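Local coordinates for protein putative hydrolase YdeN (Bacillus subtilis, PDB 1UXO) that probably acts as a serine hydrolase of the RBBP9 family, with an alpha/beta-hydrolase fold and a predicted catalytic triad, at residues A[8-13]-A[54-59]; A[30-35]-A[182-187]; A[81-86]-A[90-95]; A[96-101]-A[177-182]. The protein carries 2 engineered substitutions. All coordinates share one frame; numbering follows the deposited sequence.

All four contacts lie in one alpha/beta-hydrolase fold, a parallel sheet with helices on its two faces. Contacts 1 and 3 place helices 49-57 and 75-84 against strands 6-10 and 92-98; these two helices touch each other through L56 and F82. Contact 4 packs helix 177-188 on strand 92-98, and contact 2 joins the same helix to the end of helix 22-31; the two share V182. Contacts 1, 3 and 4 are buried and hold by apolar or aromatic packing, contact 4 lying nearest the centre of the chain. Contact 2, farthest out and partly buried, adds a water bridge between polar side chains to one apolar touch.

Contact 1: residues A[8-13]-A[54-59]; sequences YIIHGY and DTLSLY
Strand 6-10 of the alpha/beta-hydrolase sheet meets the end of helix 49-57 here, through Y8 and I10 on the strand and Y59 and L56 opposite them. The two tyrosines carry most of the contact. Their ring centroids lie 5.4 Å apart with the planes at 62°, an oblique pair that is neither stacked nor edge-to-face. In both, CG lies beside the backbone N and anti to the carbonyl carbon (chi1 -73° in Y8, -66° in Y59). Y8 leads with its phenol end: its OH comes 3.7 Å from Y59 CD1, and its CE1 lies 3.9 Å from the same carbon. T62 anchors this end of the pair, its OG1 hydrogen-bonding both to Y8 OH and to the carbonyl oxygen of Y59. A second, looser touch is made by I10, whose CG1 lies 4.2 Å from CD2 of L56. I79 of helix 75-84 also packs on I10, and F82 of that helix on L56, while the intervening I9 turns to helix 22-31 on the other face of the sheet. I10 lies about 9 Å, side chain to side chain, from S73 of the predicted charge relay. The Y59 ring has L56 O at its edge, in plane.

Contact 2: residues A[30-35]-A[182-187]; sequences LADGVQ and VLTSYF
V34 overlaps the CE2 side of the F187 ring. Both of its methyls face the ring, CG2 slightly the nearer at 4.2 Å from CE2, and the approach is oblique. The F187 ring has further neighbours: its own helix puts L183 O over one face, offset toward the rim, K5 forms a cation-pi contact with it, and Y68 meets it edge-to-face.

Beside this apolar touch runs a polar one. D32 OD2 and T184 OG1 are 4.5 Å apart, too far for a direct bond, and a water spans the gap, donating to D32 OD2 at 2.8 Å and to T184 OG1 at 2.8 Å. D32 OD1 also reaches back to R28 of helix 22-31 in a salt bridge, and T184 OG1 bonds to Y180 O, one turn back in its own helix. OD2 of D32 probably bonds to Y180 OH as well, at a doubtfully short distance.

The contact joins two helices on the same face of the hydrolase sheet, 22-31 where it ends and 177-188, the last of the fold. The former closes with a Schellman motif: G33 takes a positive phi of 77°, and its N bonds to L30 O at 2.8 Å. The turn puts D32 and V34 toward the partner helix. From there the chain enters edge strand 35-39, and V34 also packs on V7 of the adjoining strand 6-10, as does L183 from the helix.

Contact 3: residues A[81-86]-A[90-95]; sequences RFLEHL and AALGGI. Engineered in segment 90-95: A90 (natural residue Lys), A91 (natural residue Gln).
The flat groups of helix 75-84 stand aside from the leucine packing of L83 on L92. The R81 guanidinium receives E84 OE1 at its edge, NH1 to OE1 2.9 Å. The oxygen is 10° out of the guanidinium plane, and it is met on the syn side of its carboxylate, 26° out of that plane. This salt bridge runs along one helical turn, and F119 adds a cation-pi contact to R81, while NH1 and NH2 also bond to S118 O and G117 O. Three hydrogen bonds, to E84, S118 and G117, and the ring of F119 thus hold the group. The F82 ring lies among L53 and L56 of helix 49-57 and Q60 and L63 of the loop after it.

L83 works on the other flank, splitting its two methyls between two strand residues. CD2 lies 4.0 Å from L92 CD1, and CD1 lies 4.3 Å from I95 CG2. L83 carries its CG beside the backbone N (chi1 -63°), as L92 does; the two side chains meet at a slant through single methyls.

These elements are the second half of the beta-alpha-beta unit formed by strand 67-72, helix 75-84 and strand 92-98. S73, the predicted charge-relay serine, sits between strand 67-72 and helix 75-84, in the position of the alpha/beta-hydrolase nucleophile elbow. Strand 92-98 turns a corner at G93, near its start and between the two residues that receive L83. L92 and I95 both also pack on L69 of the neighbouring strand, and L83 O and L86 O each hydrogen-bond to NZ of K123.

Contact 4: residues A[96-101]-A[177-182]; sequences ILVSGF and PIVYDV
I96 opens the strand side of the contact with its outermost methyl, CD1, lying between two residues one helical turn apart. It sits 4.0 Å from CG1 of V182 and 4.0 Å from the carbonyl oxygen of V179, with the V179 side chain close behind. CG1 of I96 is anti to the carbonyl carbon (chi1 -62°) and the side chain then extends, which carries CD1 out to the helix. L97 turns to the opposite face of the sheet, and V98 returns to this one: its CG2 meets CG2 of V179 at 3.8 Å, one valine branch against another. V179 is thus held by both strand residues. V98 lies about 7 Å, side chain to side chain, from both S73 and H166 of the predicted charge relay, so the packing reaches the neighbourhood of that site.

The strand ends at V98 within a type II beta turn from L97 to G100, with V98 and S99 at its corners, and the F101 ring has S99 O in plane at its edge. Strand 96-98 and helix segment 177-182 run nearly antiparallel, at 169°, with their axes 10.3 Å apart. Around them, helix 75-84 takes L97 on the other face, helix 22-31 flanks V179 through L25, and strand 128-136 adds I134, touching I96 and V179, and A132, touching V182.

Contact 1: residues A[8-13]-A[54-59]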
# COMPACT_ATOMS: atom_id res chain seq x y z
N TYR A 8 7.55 4.26 -4.13
CA TYR A 8 7.05 3.17 -4.97
C TYR A 8 5.55 3.04 -4.77
O TYR A 8 5.07 3.13 -3.63
CB TYR A 8 7.74 1.84 -4.66
CG TYR A 8 9.17 1.73 -5.15
CD1 TYR A 8 9.47 1.77 -6.51
CD2 TYR A 8 10.22 1.65 -4.26
CE1 TYR A 8 10.82 1.62 -6.95
CE2 TYR A 8 11.50 1.52 -4.68
CZ TYR A 8 11.81 1.55 -6.01
OH TYR A 8 13.12 1.43 -6.41
N ILE A 9 4.82 2.80 -5.84
CA ILE A 9 3.37 2.69 -5.79
C ILE A 9 2.98 1.30 -6.28
O ILE A 9 3.38 0.89 -7.39
CB ILE A 9 2.72 3.78 -6.63
CG1 ILE A 9 3.10 5.15 -6.12
CG2 ILE A 9 1.14 3.63 -6.69
CD1 ILE A 9 2.90 6.24 -7.21
N ILE A 10 2.21 0.58 -5.47
CA ILE A 10 1.88 -0.84 -5.74
C ILE A 10 0.36 -1.06 -5.75
O ILE A 10 -0.35 -0.79 -4.76
CB ILE A 10 2.55 -1.79 -4.69
CG1 ILE A 10 4.04 -1.54 -4.57
CG2 ILE A 10 2.24 -3.27 -5.05
CD1 ILE A 10 4.48 -0.56 -3.55
N HIS A 11 -0.12 -1.60 -6.85
CA HIS A 11 -1.55 -1.79 -7.11
C HIS A 11 -2.08 -3.09 -6.53
O HIS A 11 -1.36 -3.85 -5.93
CB HIS A 11 -1.80 -1.76 -8.63
CG HIS A 11 -1.20 -2.93 -9.35
ND1 HIS A 11 -1.69 -4.21 -9.24
CD2 HIS A 11 -0.12 -3.01 -10.18
CE1 HIS A 11 -0.94 -5.04 -9.97
NE2 HIS A 11 0.01 -4.32 -10.57
N GLY A 12 -3.37 -3.33 -6.73
CA GLY A 12 -4.06 -4.51 -6.20
C GLY A 12 -4.47 -5.48 -7.29
O GLY A 12 -3.93 -5.49 -8.42
N TYR A 13 -5.44 -6.31 -6.94
CA TYR A 13 -6.09 -7.28 -7.84
C TYR A 13 -6.73 -6.61 -9.07
O TYR A 13 -7.42 -5.57 -8.98
CB TYR A 13 -7.12 -8.04 -7.02
CG TYR A 13 -8.02 -8.96 -7.80
CD1 TYR A 13 -7.50 -9.96 -8.59
CD2 TYR A 13 -9.41 -8.84 -7.70
CE1 TYR A 13 -8.36 -10.83 -9.32
CE2 TYR A 13 -10.26 -9.71 -8.43
CZ TYR A 13 -9.71 -10.70 -9.21
OH TYR A 13 -10.54 -11.53 -9.96
N ASP A 54 8.52 -11.98 -5.11
CA ASP A 54 9.70 -12.07 -6.01
C ASP A 54 9.86 -10.80 -6.85
O ASP A 54 10.95 -10.29 -6.98
CB ASP A 54 9.63 -13.27 -6.96
CG ASP A 54 9.86 -14.59 -6.27
OD1 ASP A 54 10.41 -14.63 -5.16
OD2 ASP A 54 9.49 -15.66 -6.77
N THR A 55 8.75 -10.22 -7.35
CA THR A 55 8.83 -8.95 -8.06
C THR A 55 9.29 -7.82 -7.15
O THR A 55 10.18 -7.03 -7.51
CB THR A 55 7.49 -8.65 -8.74
OG1 THR A 55 7.18 -9.67 -9.66
CG2 THR A 55 7.54 -7.44 -9.58
N LEU A 56 8.71 -7.72 -5.94
CA LEU A 56 9.18 -6.68 -5.06
C LEU A 56 10.70 -6.80 -4.78
O LEU A 56 11.40 -5.80 -4.63
CB LEU A 56 8.38 -6.70 -3.75
CG LEU A 56 6.89 -6.32 -3.90
CD1 LEU A 56 6.03 -6.82 -2.74
CD2 LEU A 56 6.73 -4.78 -4.14
N SER A 57 11.18 -8.03 -4.67
CA SER A 57 12.57 -8.28 -4.33
C SER A 57 13.53 -7.77 -5.42
O SER A 57 14.68 -7.48 -5.12
CB SER A 57 12.77 -9.76 -3.98
OG SER A 57 13.13 -10.42 -5.18
N LEU A 58 13.03 -7.53 -6.63
CA LEU A 58 13.85 -6.95 -7.72
C LEU A 58 14.34 -5.54 -7.39
O LEU A 58 15.32 -5.10 -7.98
CB LEU A 58 13.06 -6.85 -9.02
CG LEU A 58 12.62 -8.18 -9.63
CD1 LEU A 58 11.66 -7.96 -10.75
CD2 LEU A 58 13.77 -9.05 -10.08
N TYR A 59 13.63 -4.88 -6.45
CA TYR A 59 13.85 -3.49 -6.04
C TYR A 59 14.50 -3.36 -4.65
O TYR A 59 14.76 -2.27 -4.17
CB TYR A 59 12.51 -2.77 -6.06
CG TYR A 59 11.98 -2.68 -7.45
CD1 TYR A 59 12.37 -1.67 -8.28
CD2 TYR A 59 11.13 -3.67 -7.96
CE1 TYR A 59 11.91 -1.61 -9.59
CE2 TYR A 59 10.65 -3.61 -9.29
CZ TYR A 59 11.04 -2.56 -10.08
OH TYR A 59 10.61 -2.44 -11.40

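Contact 2: residues A[30-35]-A[182-187]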
# COMPACT_ATOMS: atom_id res chain seq x y z
N LEU A 30 6.11 14.32 -9.05
CA LEU A 30 7.06 14.87 -10.00
C LEU A 30 7.02 16.41 -10.02
O LEU A 30 8.08 17.09 -10.11
CB LEU A 30 6.79 14.27 -11.38
CG LEU A 30 7.76 14.74 -12.46
CD1 LEU A 30 9.18 14.36 -12.06
CD2 LEU A 30 7.31 14.19 -13.85
N ALA A 31 5.83 16.97 -9.83
CA ALA A 31 5.68 18.44 -9.76
C ALA A 31 6.46 19.06 -8.58
O ALA A 31 6.83 20.27 -8.61
CB ALA A 31 4.21 18.81 -9.67
N ASP A 32 6.73 18.25 -7.56
CA ASP A 32 7.60 18.63 -6.46
C ASP A 32 9.08 18.21 -6.58
O ASP A 32 9.87 18.44 -5.65
CB ASP A 32 7.10 17.99 -5.20
CG ASP A 32 5.73 18.45 -4.80
OD1 ASP A 32 5.16 19.50 -5.27
OD2 ASP A 32 5.13 17.77 -3.97
N GLY A 33 9.44 17.59 -7.69
CA GLY A 33 10.77 17.04 -7.86
C GLY A 33 10.98 15.73 -7.13
O GLY A 33 12.14 15.37 -6.86
N VAL A 34 9.89 15.03 -6.78
CA VAL A 34 9.99 13.73 -6.11
C VAL A 34 9.76 12.58 -7.08
O VAL A 34 8.74 12.54 -7.81
CB VAL A 34 9.01 13.62 -4.94
CG1 VAL A 34 9.07 12.22 -4.28
CG2 VAL A 34 9.23 14.76 -3.90
N GLN A 35 10.72 11.65 -7.08
CA GLN A 35 10.74 10.51 -7.95
C GLN A 35 9.78 9.45 -7.39
O GLN A 35 9.90 9.05 -6.26
CB GLN A 35 12.19 9.95 -8.05
CG GLN A 35 12.34 8.75 -9.00
CD GLN A 35 11.86 9.06 -10.38
OE1 GLN A 35 12.09 10.17 -10.89
NE2 GLN A 35 11.15 8.13 -10.98
N VAL A 182 -0.79 13.18 2.84
CA VAL A 182 -0.28 12.36 3.97
C VAL A 182 1.19 12.02 3.73
O VAL A 182 2.05 12.19 4.61
CB VAL A 182 -1.14 11.13 4.22
CG1 VAL A 182 -0.45 10.20 5.23
CG2 VAL A 182 -2.54 11.55 4.73
N LEU A 183 1.51 11.62 2.51
CA LEU A 183 2.87 11.32 2.12
C LEU A 183 3.79 12.50 2.31
O LEU A 183 4.88 12.40 2.91
CB LEU A 183 2.88 10.83 0.64
CG LEU A 183 4.16 10.30 0.09
CD1 LEU A 183 4.67 9.10 0.91
CD2 LEU A 183 3.98 9.97 -1.38
N THR A 184 3.37 13.64 1.79
CA THR A 184 4.18 14.82 1.87
C THR A 184 4.46 15.26 3.32
O THR A 184 5.53 15.81 3.61
CB THR A 184 3.51 15.93 1.00
OG1 THR A 184 3.66 15.55 -0.38
CG2 THR A 184 4.24 17.29 1.11
N SER A 185 3.51 15.04 4.22
CA SER A 185 3.70 15.38 5.63
C SER A 185 4.85 14.56 6.25
O SER A 185 5.58 15.04 7.13
CB SER A 185 2.39 15.23 6.41
OG SER A 185 2.09 13.87 6.74
N TYR A 186 5.05 13.36 5.74
CA TYR A 186 6.17 12.55 6.17
C TYR A 186 7.51 13.17 5.81
O TYR A 186 8.52 12.91 6.50
CB TYR A 186 6.16 11.20 5.49
CG TYR A 186 5.02 10.26 5.80
CD1 TYR A 186 4.07 10.51 6.80
CD2 TYR A 186 4.91 9.08 5.07
CE1 TYR A 186 3.02 9.58 7.04
CE2 TYR A 186 3.96 8.16 5.34
CZ TYR A 186 3.00 8.45 6.34
OH TYR A 186 2.08 7.46 6.56
N PHE A 187 7.58 13.83 4.66
CA PHE A 187 8.82 14.39 4.17
C PHE A 187 9.25 15.60 5.03
O PHE A 187 10.46 15.83 5.20
CB PHE A 187 8.72 14.87 2.72
CG PHE A 187 8.25 13.82 1.72
CD1 PHE A 187 8.34 12.46 1.98
CD2 PHE A 187 7.71 14.22 0.51
CE1 PHE A 187 7.91 11.55 1.06
CE2 PHE A 187 7.31 13.31 -0.43
CZ PHE A 187 7.40 11.97 -0.16
O HOH W 1 5.93 16.05 -1.91

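Contact 3: residues A[81-86]-A[90-95]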
# COMPACT_ATOMS: atom_id res chain seq x y z
N ARG A 81 3.91 -8.65 4.00
CA ARG A 81 4.68 -9.89 3.97
C ARG A 81 6.11 -9.64 3.54
O ARG A 81 7.03 -10.28 4.05
CB ARG A 81 4.04 -10.90 3.09
CG ARG A 81 2.76 -11.43 3.61
CD ARG A 81 3.02 -12.34 4.86
NE ARG A 81 1.77 -12.86 5.33
CZ ARG A 81 1.52 -13.27 6.55
NH1 ARG A 81 2.47 -13.30 7.49
NH2 ARG A 81 0.28 -13.67 6.79
N PHE A 82 6.31 -8.76 2.57
CA PHE A 82 7.64 -8.37 2.12
C PHE A 82 8.47 -7.80 3.24
O PHE A 82 9.64 -8.20 3.45
CB PHE A 82 7.48 -7.39 0.95
CG PHE A 82 8.72 -7.00 0.31
CD1 PHE A 82 9.51 -7.91 -0.37
CD2 PHE A 82 9.11 -5.64 0.33
CE1 PHE A 82 10.71 -7.48 -1.00
CE2 PHE A 82 10.29 -5.21 -0.32
CZ PHE A 82 11.08 -6.15 -0.97
N LEU A 83 7.91 -6.86 4.00
CA LEU A 83 8.66 -6.23 5.10
C LEU A 83 8.96 -7.22 6.19
O LEU A 83 10.01 -7.11 6.82
CB LEU A 83 7.87 -5.09 5.71
CG LEU A 83 7.58 -3.93 4.76
CD1 LEU A 83 6.66 -3.02 5.51
CD2 LEU A 83 8.86 -3.23 4.39
N GLU A 84 8.08 -8.21 6.43
CA GLU A 84 8.37 -9.21 7.47
C GLU A 84 9.66 -9.92 7.22
O GLU A 84 10.37 -10.25 8.16
CB GLU A 84 7.33 -10.33 7.51
CG GLU A 84 6.10 -10.03 8.23
CD GLU A 84 5.19 -11.26 8.33
OE1 GLU A 84 5.07 -12.04 7.36
OE2 GLU A 84 4.58 -11.45 9.40
N HIS A 85 9.97 -10.20 5.96
CA HIS A 85 11.14 -11.00 5.64
C HIS A 85 12.36 -10.18 5.17
O HIS A 85 13.37 -10.74 4.80
CB HIS A 85 10.74 -12.05 4.60
CG HIS A 85 9.93 -13.18 5.18
ND1 HIS A 85 9.10 -13.96 4.42
CD2 HIS A 85 9.80 -13.62 6.47
CE1 HIS A 85 8.51 -14.85 5.21
NE2 HIS A 85 8.91 -14.67 6.46
N LEU A 86 12.27 -8.85 5.27
CA LEU A 86 13.34 -7.97 4.81
C LEU A 86 14.34 -7.68 5.94
O LEU A 86 13.96 -7.28 7.03
CB LEU A 86 12.69 -6.67 4.37
CG LEU A 86 13.45 -5.79 3.42
CD1 LEU A 86 13.87 -6.61 2.20
CD2 LEU A 86 12.55 -4.62 3.00
N ALA A 90 18.04 0.04 8.60
CA ALA A 90 17.18 1.00 9.27
C ALA A 90 15.78 0.99 8.59
O ALA A 90 15.61 0.52 7.48
CB ALA A 90 17.78 2.38 9.21
N ALA A 91 14.83 1.58 9.30
CA ALA A 91 13.42 1.61 8.86
C ALA A 91 13.35 2.36 7.53
O ALA A 91 14.10 3.31 7.29
CB ALA A 91 12.56 2.28 9.94
N LEU A 92 12.49 1.90 6.64
CA LEU A 92 12.04 2.72 5.53
C LEU A 92 11.38 4.01 5.98
O LEU A 92 10.94 4.14 7.12
CB LEU A 92 11.05 1.89 4.66
CG LEU A 92 11.57 0.58 4.09
CD1 LEU A 92 10.63 0.08 3.06
CD2 LEU A 92 13.00 0.66 3.55
N GLY A 93 11.32 4.99 5.08
CA GLY A 93 10.70 6.25 5.37
C GLY A 93 9.25 6.10 5.81
O GLY A 93 8.82 6.72 6.76
N GLY A 94 8.50 5.24 5.12
CA GLY A 94 7.12 5.02 5.50
C GLY A 94 6.33 4.22 4.52
O GLY A 94 6.79 3.91 3.41
N ILE A 95 5.13 3.88 4.97
CA ILE A 95 4.14 3.13 4.18
C ILE A 95 2.76 3.75 4.34
O ILE A 95 2.38 4.27 5.42
CB ILE A 95 4.09 1.63 4.58
CG1 ILE A 95 3.64 1.43 6.03
CG2 ILE A 95 5.38 0.89 4.30
CD1 ILE A 95 3.56 -0.07 6.42

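Contact 4: residues A[96-101]-A[177-182]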
# COMPACT_ATOMS: atom_id res chain seq x y z
N ILE A 96 2.03 3.76 3.24
CA ILE A 96 0.65 4.16 3.25
C ILE A 96 -0.15 3.05 2.60
O ILE A 96 0.14 2.66 1.46
CB ILE A 96 0.46 5.46 2.51
CG1 ILE A 96 1.24 6.60 3.16
CG2 ILE A 96 -0.98 5.86 2.52
CD1 ILE A 96 1.15 7.94 2.38
N LEU A 97 -1.11 2.54 3.32
CA LEU A 97 -1.89 1.38 2.89
C LEU A 97 -3.29 1.83 2.60
O LEU A 97 -4.11 1.98 3.51
CB LEU A 97 -1.86 0.29 3.95
CG LEU A 97 -0.47 -0.03 4.49
CD1 LEU A 97 -0.51 -1.07 5.61
CD2 LEU A 97 0.41 -0.54 3.37
N VAL A 98 -3.57 2.04 1.31
CA VAL A 98 -4.91 2.43 0.86
C VAL A 98 -5.82 1.22 0.72
O VAL A 98 -5.52 0.31 -0.04
CB VAL A 98 -4.88 3.26 -0.42
CG1 VAL A 98 -6.22 3.86 -0.68
CG2 VAL A 98 -3.84 4.37 -0.27
N SER A 99 -6.88 1.20 1.52
CA SER A 99 -7.79 0.05 1.63
C SER A 99 -7.06 -1.19 2.08
O SER A 99 -7.33 -2.29 1.57
CB SER A 99 -8.50 -0.18 0.34
OG SER A 99 -9.07 1.00 -0.11
N GLY A 100 -6.11 -1.01 3.00
CA GLY A 100 -5.30 -2.11 3.49
C GLY A 100 -6.09 -3.12 4.33
O GLY A 100 -7.07 -2.77 5.04
N PHE A 101 -5.64 -4.35 4.29
CA PHE A 101 -6.26 -5.40 5.05
C PHE A 101 -5.19 -6.50 5.29
O PHE A 101 -4.19 -6.56 4.55
CB PHE A 101 -7.50 -5.98 4.34
CG PHE A 101 -7.20 -6.57 2.99
CD1 PHE A 101 -7.05 -7.94 2.81
CD2 PHE A 101 -7.05 -5.73 1.88
CE1 PHE A 101 -6.77 -8.47 1.56
CE2 PHE A 101 -6.76 -6.25 0.61
CZ PHE A 101 -6.61 -7.62 0.45
N PRO A 177 -5.94 13.16 -3.66
CA PRO A 177 -5.12 14.14 -2.92
C PRO A 177 -4.75 13.76 -1.49
O PRO A 177 -3.64 14.06 -1.07
CB PRO A 177 -5.99 15.40 -2.96
CG PRO A 177 -6.66 15.29 -4.36
CD PRO A 177 -7.10 13.83 -4.33
N ILE A 178 -5.64 13.09 -0.76
CA ILE A 178 -5.29 12.70 0.63
C ILE A 178 -4.00 11.87 0.69
O ILE A 178 -3.20 12.09 1.59
CB ILE A 178 -6.43 12.02 1.35
CG1 ILE A 178 -6.01 11.79 2.81
CG2 ILE A 178 -6.89 10.72 0.67
CD1 ILE A 178 -7.17 11.64 3.71
N VAL A 179 -3.78 10.95 -0.27
CA VAL A 179 -2.57 10.16 -0.27
C VAL A 179 -1.35 11.05 -0.48
O VAL A 179 -0.33 10.91 0.21
CB VAL A 179 -2.59 8.99 -1.31
CG1 VAL A 179 -1.32 8.20 -1.18
CG2 VAL A 179 -3.73 8.09 -1.02
N TYR A 180 -1.42 11.98 -1.43
CA TYR A 180 -0.29 12.87 -1.69
C TYR A 180 0.03 13.74 -0.45
O TYR A 180 1.20 13.94 -0.07
CB TYR A 180 -0.56 13.74 -2.95
CG TYR A 180 0.35 14.90 -3.00
CD1 TYR A 180 1.67 14.75 -3.46
CD2 TYR A 180 -0.03 16.15 -2.48
CE1 TYR A 180 2.56 15.81 -3.44
CE2 TYR A 180 0.85 17.20 -2.45
CZ TYR A 180 2.14 17.02 -2.92
OH TYR A 180 3.00 18.08 -2.85
N ASP A 181 -1.01 14.26 0.18
CA ASP A 181 -0.82 15.13 1.35
C ASP A 181 -0.28 14.38 2.59
O ASP A 181 0.64 14.88 3.28
CB ASP A 181 -2.09 15.87 1.69
CG ASP A 181 -2.41 17.00 0.67
OD1 ASP A 181 -1.48 17.64 0.11
OD2 ASP A 181 -3.56 17.31 0.39
N VAL A 182 -0.79 13.18 2.84
CA VAL A 182 -0.28 12.36 3.97
C VAL A 182 1.19 12.02 3.73
O VAL A 182 2.05 12.19 4.61
CB VAL A 182 -1.14 11.13 4.22
CG1 VAL A 182 -0.45 10.20 5.23
CG2 VAL A 182 -2.54 11.55 4.73